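Local structure of tyrosine specific protein phosphatase (Trypanosoma cruzi, 4AZ1) at residues V116-K121 / V223-A228; A228-T233 / F268-R273. The protein probably catalyses the removal of phosphate from phosphotyrosine residues of proteins. All blocks are in the same frame, centred on the assembly; numbering follows the deposited sequence.

How the contacts relate
The two contacts are consecutive along the chain and share Ala228. Their centres lie about 11 Å apart, both near the middle of the molecule. Contact 1 pairs parallel strands 115-118 and 222-225 inside the mixed sheet. Contact 2 continues from Ala228: the loop enters helix 232-247 and packs on the loop between helices 255-266 and 274-288. Together they flank the phosphatase signature loop: its start follows a strand paired with 115-118, and its end packs on the segment that matches the family's Q-loop. Thr120 OG1 and Arg232 NH2 join the contacts by a weak hydrogen bond. One formate touches both, in the cradle where this family binds phosphate.

Contact 1. Residues V116-K121 / V223-A228; sequences VIMVTK and VVHCSA. With FMT (formic acid), chain D.
Met118 and His225 meet on adjacent parallel strands of the central sheet, where strand 222-225 runs into the signature loop (P-loop) of the tyrosine phosphatases. Their side chains slant across each other. CG of Met118 is anti to the backbone N (chi1 176°), which brings it to 3.3 Å from CE1 of His225; the chain beyond is extended. Met118 CA lies over one face of the ring in a CH-pi contact, 4.3 Å from the His225 centroid. The sulfur stands oblique to the ring. CG1 of Val116 comes to the ring edge near its plane, 4.2 Å from CD2 of His225.

The ring also has polar holds. ND1 of His225 donates to Cys226 O at 3.1 Å, nearly in the ring plane and on a lone pair of the carbonyl. NE2 is hydrogen-bonded to Tyr133 OH. Bonds at both nitrogens would hold the rotation of the ring.

Val116 and Val223 lie side by side on the same sheet face as Met118 and His225. Ile117 and Val224 are paired on the other face, toward helix 232-247. The backbone ladder is regular. Ile117 N donates to Val223 O, and His225 N to Ile117 O. Val119 N then bonds to His225 O at 3.0 Å, just past the end of strand 115-118.

Beyond the strands, CG2 of Thr120 sits 3.8 Å from Cys226 O. The signature loop then turns its amides toward a formate, probably from the crystallisation liquor. Ser227 N donates to formate O1 at 3.1 Å. The next amide, Ala228 N, donates to formate O2 at 2.9 Å.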
ATOM      1  N   VAL A 116       7.544   2.018  16.284  1.00 38.18           N
ATOM      2  CA  VAL A 116       6.788   2.987  15.522  1.00 35.52           C
ATOM      3  C   VAL A 116       5.802   3.650  16.461  1.00 34.63           C
ATOM      4  O   VAL A 116       5.027   2.964  17.145  1.00 34.35           O
ATOM      5  CB  VAL A 116       5.976   2.301  14.402  1.00 30.00           C
ATOM      6  CG1 VAL A 116       4.987   3.312  13.779  1.00 35.63           C
ATOM      7  CG2 VAL A 116       6.927   1.746  13.346  1.00 30.01           C
ATOM      8  N   ILE A 117       5.833   4.975  16.512  1.00 34.97           N
ATOM      9  CA  ILE A 117       4.891   5.695  17.347  1.00 34.09           C
ATOM     10  C   ILE A 117       3.985   6.520  16.460  1.00 29.92           C
ATOM     11  O   ILE A 117       4.462   7.291  15.623  1.00 25.04           O
ATOM     12  CB  ILE A 117       5.598   6.621  18.329  1.00 33.92           C
ATOM     13  CG1 ILE A 117       6.455   5.792  19.283  1.00 36.13           C
ATOM     14  CG2 ILE A 117       4.573   7.456  19.116  1.00 24.36           C
ATOM     15  CD1 ILE A 117       7.134   6.621  20.333  1.00 42.66           C
ATOM     16  N   MET A 118       2.677   6.319  16.632  1.00 30.12           N
ATOM     17  CA  MET A 118       1.669   7.001  15.844  1.00 28.58           C
ATOM     18  C   MET A 118       0.891   7.912  16.790  1.00 28.18           C
ATOM     19  O   MET A 118       0.275   7.434  17.751  1.00 30.79           O
ATOM     20  CB  MET A 118       0.729   5.964  15.191  1.00 24.59           C
ATOM     21  CG  MET A 118      -0.412   6.600  14.420  1.00 25.52           C
ATOM     22  SD  MET A 118      -1.457   5.323  13.695  1.00 29.93           S
ATOM     23  CE  MET A 118      -2.784   6.357  13.071  1.00 24.09           C
ATOM     24  N   VAL A 119       0.936   9.220  16.531  1.00 25.12           N
ATOM     25  CA  VAL A 119       0.317  10.193  17.425  1.00 30.21           C
ATOM     26  C   VAL A 119      -0.903  10.874  16.794  1.00 28.04           C
ATOM     27  O   VAL A 119      -0.989  12.104  16.712  1.00 31.08           O
ATOM     28  CB  VAL A 119       1.360  11.266  17.892  1.00 39.22           C
ATOM     29  CG1 VAL A 119       0.805  12.070  19.027  1.00 45.71           C
ATOM     30  CG2 VAL A 119       2.620  10.582  18.378  1.00 38.51           C
ATOM     31  N   THR A 120      -1.845  10.067  16.335  1.00 31.10           N
ATOM     32  CA  THR A 120      -3.079  10.579  15.768  1.00 29.46           C
ATOM     33  C   THR A 120      -4.083   9.437  15.741  1.00 25.71           C
ATOM     34  O   THR A 120      -3.691   8.268  15.791  1.00 28.55           O
ATOM     35  CB  THR A 120      -2.858  11.108  14.305  1.00 29.41           C
ATOM     36  OG1 THR A 120      -4.080  11.645  13.790  1.00 33.00           O
ATOM     37  CG2 THR A 120      -2.382   9.976  13.376  1.00 24.82           C
ATOM     38  N   LYS A 121      -5.372   9.769  15.675  1.00 24.70           N
ATOM     39  CA  LYS A 121      -6.361   8.799  15.198  1.00 19.95           C
ATOM     40  C   LYS A 121      -6.354   8.767  13.679  1.00 28.15           C
ATOM     41  O   LYS A 121      -5.829   9.685  13.024  1.00 28.24           O
ATOM     42  CB  LYS A 121      -7.772   9.143  15.679  1.00 21.29           C
ATOM     43  CG  LYS A 121      -7.918   9.133  17.193  1.00 26.86           C
ATOM     44  CD  LYS A 121      -9.371   9.233  17.570  1.00 45.31           C
ATOM     45  CE  LYS A 121      -9.637  10.513  18.308  1.00 58.08           C
ATOM     46  NZ  LYS A 121     -10.907  10.376  19.067  1.00 70.76           N
ATOM     47  N   VAL A 223      10.600   5.374  14.519  1.00 33.78           N
ATOM     48  CA  VAL A 223       9.719   6.035  13.560  1.00 36.32           C
ATOM     49  C   VAL A 223       8.554   6.719  14.283  1.00 36.58           C
ATOM     50  O   VAL A 223       7.885   6.100  15.114  1.00 32.33           O
ATOM     51  CB  VAL A 223       9.175   5.054  12.504  1.00 40.91           C
ATOM     52  CG1 VAL A 223       8.043   5.705  11.681  1.00 35.70           C
ATOM     53  CG2 VAL A 223      10.300   4.575  11.587  1.00 38.88           C
ATOM     54  N   VAL A 224       8.317   7.995  13.970  1.00 31.96           N
ATOM     55  CA  VAL A 224       7.210   8.750  14.563  1.00 31.41           C
ATOM     56  C   VAL A 224       6.384   9.438  13.476  1.00 31.79           C
ATOM     57  O   VAL A 224       6.938  10.147  12.635  1.00 29.89           O
ATOM     58  CB  VAL A 224       7.734   9.838  15.524  1.00 36.95           C
ATOM     59  CG1 VAL A 224       6.573  10.499  16.263  1.00 26.95           C
ATOM     60  CG2 VAL A 224       8.721   9.247  16.498  1.00 34.86           C
ATOM     61  N   HIS A 225       5.069   9.237  13.478  1.00 26.66           N
ATOM     62  CA  HIS A 225       4.242   9.943  12.503  1.00 34.95           C
ATOM     63  C   HIS A 225       2.933  10.399  13.111  1.00 30.20           C
ATOM     64  O   HIS A 225       2.428   9.781  14.040  1.00 26.51           O
ATOM     65  CB  HIS A 225       3.967   9.084  11.255  1.00 25.01           C
ATOM     66  CG  HIS A 225       3.035   7.943  11.490  1.00 30.82           C
ATOM     67  ND1 HIS A 225       1.684   8.015  11.224  1.00 28.37           N
ATOM     68  CD2 HIS A 225       3.264   6.680  11.944  1.00 31.41           C
ATOM     69  CE1 HIS A 225       1.118   6.848  11.498  1.00 28.22           C
ATOM     70  NE2 HIS A 225       2.054   6.027  11.945  1.00 33.12           N
ATOM     71  N   CYS A 226       2.413  11.511  12.599  1.00 31.18           N
ATOM     72  CA  CYS A 226       1.043  11.913  12.879  1.00 37.67           C
ATOM     73  C   CYS A 226       0.324  11.850  11.545  1.00 35.29           C
ATOM     74  O   CYS A 226       0.334  10.792  10.918  1.00 39.92           O
ATOM     75  CB  CYS A 226       0.981  13.299  13.516  1.00 37.40           C
ATOM     76  SG  CYS A 226       2.072  14.535  12.791  1.00 28.86           S
ATOM     77  N   SER A 227      -0.273  12.947  11.075  1.00 32.27           N
ATOM     78  CA  SER A 227      -0.795  12.935   9.693  1.00 22.17           C
ATOM     79  C   SER A 227       0.238  13.407   8.666  1.00 29.41           C
ATOM     80  O   SER A 227       0.609  12.649   7.762  1.00 36.79           O
ATOM     81  CB  SER A 227      -2.116  13.707   9.548  1.00 25.29           C
ATOM     82  OG  SER A 227      -2.658  13.554   8.222  1.00 25.32           O
ATOM     83  N   ALA A 228       0.711  14.645   8.807  1.00 25.91           N
ATOM     84  CA  ALA A 228       1.726  15.176   7.897  1.00 23.92           C
ATOM     85  C   ALA A 228       3.123  14.914   8.440  1.00 34.38           C
ATOM     86  O   ALA A 228       4.109  15.120   7.743  1.00 39.49           O
ATOM     87  CB  ALA A 228       1.511  16.685   7.669  1.00 32.27           C
TER
HETATM   88  C   FMT D1302      -1.396  16.460  11.489  1.00 44.89           C
HETATM   89  O1  FMT D1302      -1.627  15.454  12.164  1.00 43.87           O
HETATM   90  O2  FMT D1302      -0.571  16.486  10.571  1.00 39.68           O

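Contact 2. Residues A228-T233 / F268-R273; sequences AGIGRT and FGMVQR. With FMT (formic acid), chain D.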
ATOM      1  N   ALA A 228       0.711  14.645   8.807  1.00 25.91           N
ATOM      2  CA  ALA A 228       1.726  15.176   7.897  1.00 23.92           C
ATOM      3  C   ALA A 228       3.123  14.914   8.440  1.00 34.38           C
ATOM      4  O   ALA A 228       4.109  15.120   7.743  1.00 39.49           O
ATOM      5  CB  ALA A 228       1.511  16.685   7.669  1.00 32.27           C
ATOM      6  N   GLY A 229       3.207  14.485   9.699  1.00 29.23           N
ATOM      7  CA  GLY A 229       4.495  14.170  10.291  1.00 27.87           C
ATOM      8  C   GLY A 229       5.375  15.350  10.672  1.00 34.98           C
ATOM      9  O   GLY A 229       6.608  15.223  10.735  1.00 38.63           O
ATOM     10  N   ILE A 230       4.766  16.501  10.939  1.00 32.87           N
ATOM     11  CA  ILE A 230       5.546  17.641  11.423  1.00 37.31           C
ATOM     12  C   ILE A 230       4.954  18.285  12.681  1.00 32.51           C
ATOM     13  O   ILE A 230       5.589  19.146  13.297  1.00 36.07           O
ATOM     14  CB  ILE A 230       5.730  18.761  10.346  1.00 37.44           C
ATOM     15  CG1 ILE A 230       4.381  19.306   9.865  1.00 35.19           C
ATOM     16  CG2 ILE A 230       6.618  18.299   9.177  1.00 35.85           C
ATOM     17  CD1 ILE A 230       4.528  20.549   8.900  1.00 30.19           C
ATOM     18  N   GLY A 231       3.735  17.898  13.043  1.00 25.35           N
ATOM     19  CA  GLY A 231       3.024  18.610  14.096  1.00 29.72           C
ATOM     20  C   GLY A 231       3.216  17.981  15.461  1.00 29.31           C
ATOM     21  O   GLY A 231       4.189  18.284  16.171  1.00 26.92           O
ATOM     22  N   ARG A 232       2.285  17.107  15.821  1.00 28.00           N
ATOM     23  CA  ARG A 232       2.392  16.325  17.038  1.00 31.87           C
ATOM     24  C   ARG A 232       3.666  15.477  17.012  1.00 35.29           C
ATOM     25  O   ARG A 232       4.267  15.209  18.051  1.00 29.25           O
ATOM     26  CB  ARG A 232       1.126  15.443  17.193  1.00 27.64           C
ATOM     27  CG  ARG A 232      -0.141  16.273  17.528  1.00 36.98           C
ATOM     28  CD  ARG A 232      -1.424  15.465  17.381  1.00 33.86           C
ATOM     29  NE  ARG A 232      -1.796  15.295  15.981  1.00 31.72           N
ATOM     30  CZ  ARG A 232      -2.815  14.545  15.563  1.00 28.58           C
ATOM     31  NH1 ARG A 232      -3.574  13.893  16.433  1.00 25.45           N
ATOM     32  NH2 ARG A 232      -3.073  14.453  14.270  1.00 27.98           N
ATOM     33  N   THR A 233       4.070  15.055  15.817  1.00 32.17           N
ATOM     34  CA  THR A 233       5.309  14.306  15.639  1.00 29.92           C
ATOM     35  C   THR A 233       6.507  15.138  16.120  1.00 28.47           C
ATOM     36  O   THR A 233       7.371  14.643  16.861  1.00 31.30           O
ATOM     37  CB  THR A 233       5.508  13.969  14.156  1.00 36.42           C
ATOM     38  OG1 THR A 233       4.563  12.962  13.772  1.00 30.46           O
ATOM     39  CG2 THR A 233       6.934  13.483  13.900  1.00 34.32           C
ATOM     40  N   PHE A 268      11.646  20.474   7.307  1.00 39.05           N
ATOM     41  CA  PHE A 268      11.007  21.783   7.244  1.00 36.13           C
ATOM     42  C   PHE A 268       9.656  21.811   7.955  1.00 40.59           C
ATOM     43  O   PHE A 268       8.795  20.968   7.700  1.00 35.03           O
ATOM     44  CB  PHE A 268      10.816  22.202   5.788  1.00 35.47           C
ATOM     45  CG  PHE A 268      10.305  23.595   5.636  1.00 36.32           C
ATOM     46  CD1 PHE A 268      11.189  24.666   5.637  1.00 39.14           C
ATOM     47  CD2 PHE A 268       8.937  23.843   5.516  1.00 41.66           C
ATOM     48  CE1 PHE A 268      10.727  25.969   5.512  1.00 47.21           C
ATOM     49  CE2 PHE A 268       8.463  25.145   5.399  1.00 50.95           C
ATOM     50  CZ  PHE A 268       9.364  26.210   5.398  1.00 49.59           C
ATOM     51  N   GLY A 269       9.482  22.772   8.857  1.00 36.48           N
ATOM     52  CA  GLY A 269       8.173  23.010   9.443  1.00 39.91           C
ATOM     53  C   GLY A 269       7.884  22.243  10.718  1.00 39.13           C
ATOM     54  O   GLY A 269       6.763  22.328  11.233  1.00 32.41           O
ATOM     55  N   MET A 270       8.880  21.519  11.238  1.00 37.99           N
ATOM     56  CA  MET A 270       8.704  20.747  12.476  1.00 31.69           C
ATOM     57  C   MET A 270       8.117  21.609  13.603  1.00 38.36           C
ATOM     58  O   MET A 270       8.565  22.759  13.836  1.00 31.96           O
ATOM     59  CB  MET A 270      10.024  20.101  12.941  1.00 39.31           C
ATOM     60  CG  MET A 270      10.433  18.842  12.179  1.00 46.71           C
ATOM     61  SD  MET A 270       9.377  17.403  12.446  1.00 47.10           S
ATOM     62  CE  MET A 270      10.291  16.541  13.726  1.00 56.06           C
ATOM     63  N   VAL A 271       7.141  21.026  14.304  1.00 42.19           N
ATOM     64  CA  VAL A 271       6.267  21.754  15.225  1.00 42.79           C
ATOM     65  C   VAL A 271       5.472  22.808  14.443  1.00 33.42           C
ATOM     66  O   VAL A 271       5.915  23.939  14.227  1.00 30.36           O
ATOM     67  CB  VAL A 271       7.006  22.354  16.437  1.00 42.23           C
ATOM     68  CG1 VAL A 271       5.991  22.904  17.425  1.00 35.52           C
ATOM     69  CG2 VAL A 271       7.866  21.276  17.115  1.00 32.11           C
ATOM     70  N   GLN A 272       4.288  22.390  14.016  1.00 27.53           N
ATOM     71  CA  GLN A 272       3.488  23.092  13.033  1.00 34.55           C
ATOM     72  C   GLN A 272       2.615  24.179  13.667  1.00 31.06           C
ATOM     73  O   GLN A 272       2.346  25.188  13.041  1.00 32.08           O
ATOM     74  CB  GLN A 272       2.604  22.045  12.342  1.00 27.95           C
ATOM     75  CG  GLN A 272       1.697  22.539  11.222  1.00 37.13           C
ATOM     76  CD  GLN A 272       0.919  21.373  10.598  1.00 39.77           C
ATOM     77  OE1 GLN A 272       0.778  20.308  11.213  1.00 37.75           O
ATOM     78  NE2 GLN A 272       0.431  21.567   9.381  1.00 44.78           N
ATOM     79  N   ARG A 273       2.167  23.964  14.902  1.00 26.88           N
ATOM     80  CA  ARG A 273       1.174  24.852  15.514  1.00 34.86           C
ATOM     81  C   ARG A 273       1.680  25.376  16.832  1.00 33.97           C
ATOM     82  O   ARG A 273       2.454  24.702  17.513  1.00 32.48           O
ATOM     83  CB  ARG A 273      -0.160  24.111  15.741  1.00 26.96           C
ATOM     84  CG  ARG A 273      -0.678  23.416  14.493  1.00 33.05           C
ATOM     85  CD  ARG A 273      -2.144  22.984  14.641  1.00 34.44           C
ATOM     86  NE  ARG A 273      -2.501  21.942  13.671  1.00 41.83           N
ATOM     87  CZ  ARG A 273      -2.732  22.169  12.374  1.00 47.79           C
ATOM     88  NH1 ARG A 273      -2.616  23.403  11.881  1.00 42.40           N
ATOM     89  NH2 ARG A 273      -3.067  21.166  11.562  1.00 43.71           N
TER
HETATM   90  C   FMT D1302      -1.396  16.460  11.489  1.00 44.89           C
HETATM   91  O1  FMT D1302      -1.627  15.454  12.164  1.00 43.87           O
HETATM   92  O2  FMT D1302      -0.571  16.486  10.571  1.00 39.68           O
HETATM   93  O   HOH W   1       2.037  17.430  11.103  1.00 28.86           O
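Ile230 packs on the loop 268-273, joining the signature loop to the segment that matches the family's Q-loop. The van der Waals contacts centre on Ile230. Its CG1 lies between the backbone N and the carbonyl carbon (chi1 59°), which carries CD1 to within 3.7 Å of Gly269 O. CG2 lies 3.7 Å from Phe268 O. The extended chain of Gln272 crosses Ile230 at about a right angle. Met270 bends back so that its SD is 4.4 Å from Ile230 CG2. CA of Gly231, the N-cap of helix 232-247, lies 3.9 Å from Gln272 CB.

One backbone bond joins the segments: Val271 N donates to Ile230 O at 2.6 Å. The bond is weak because it is bent, with 128° at the hydrogen.

The polar links run through a water and the formate. The water accepts from Ile230 N and donates to Gln272 OE1, which bridges the two segments. It donates also to formate O2. NH1 of Arg232 forms a salt bridge with Glu124 OE2. The formate lies at the edge of the Arg232 guanidinium, near its plane: NH2 donates to formate O1 at 2.7 Å, nearly straight at 165°.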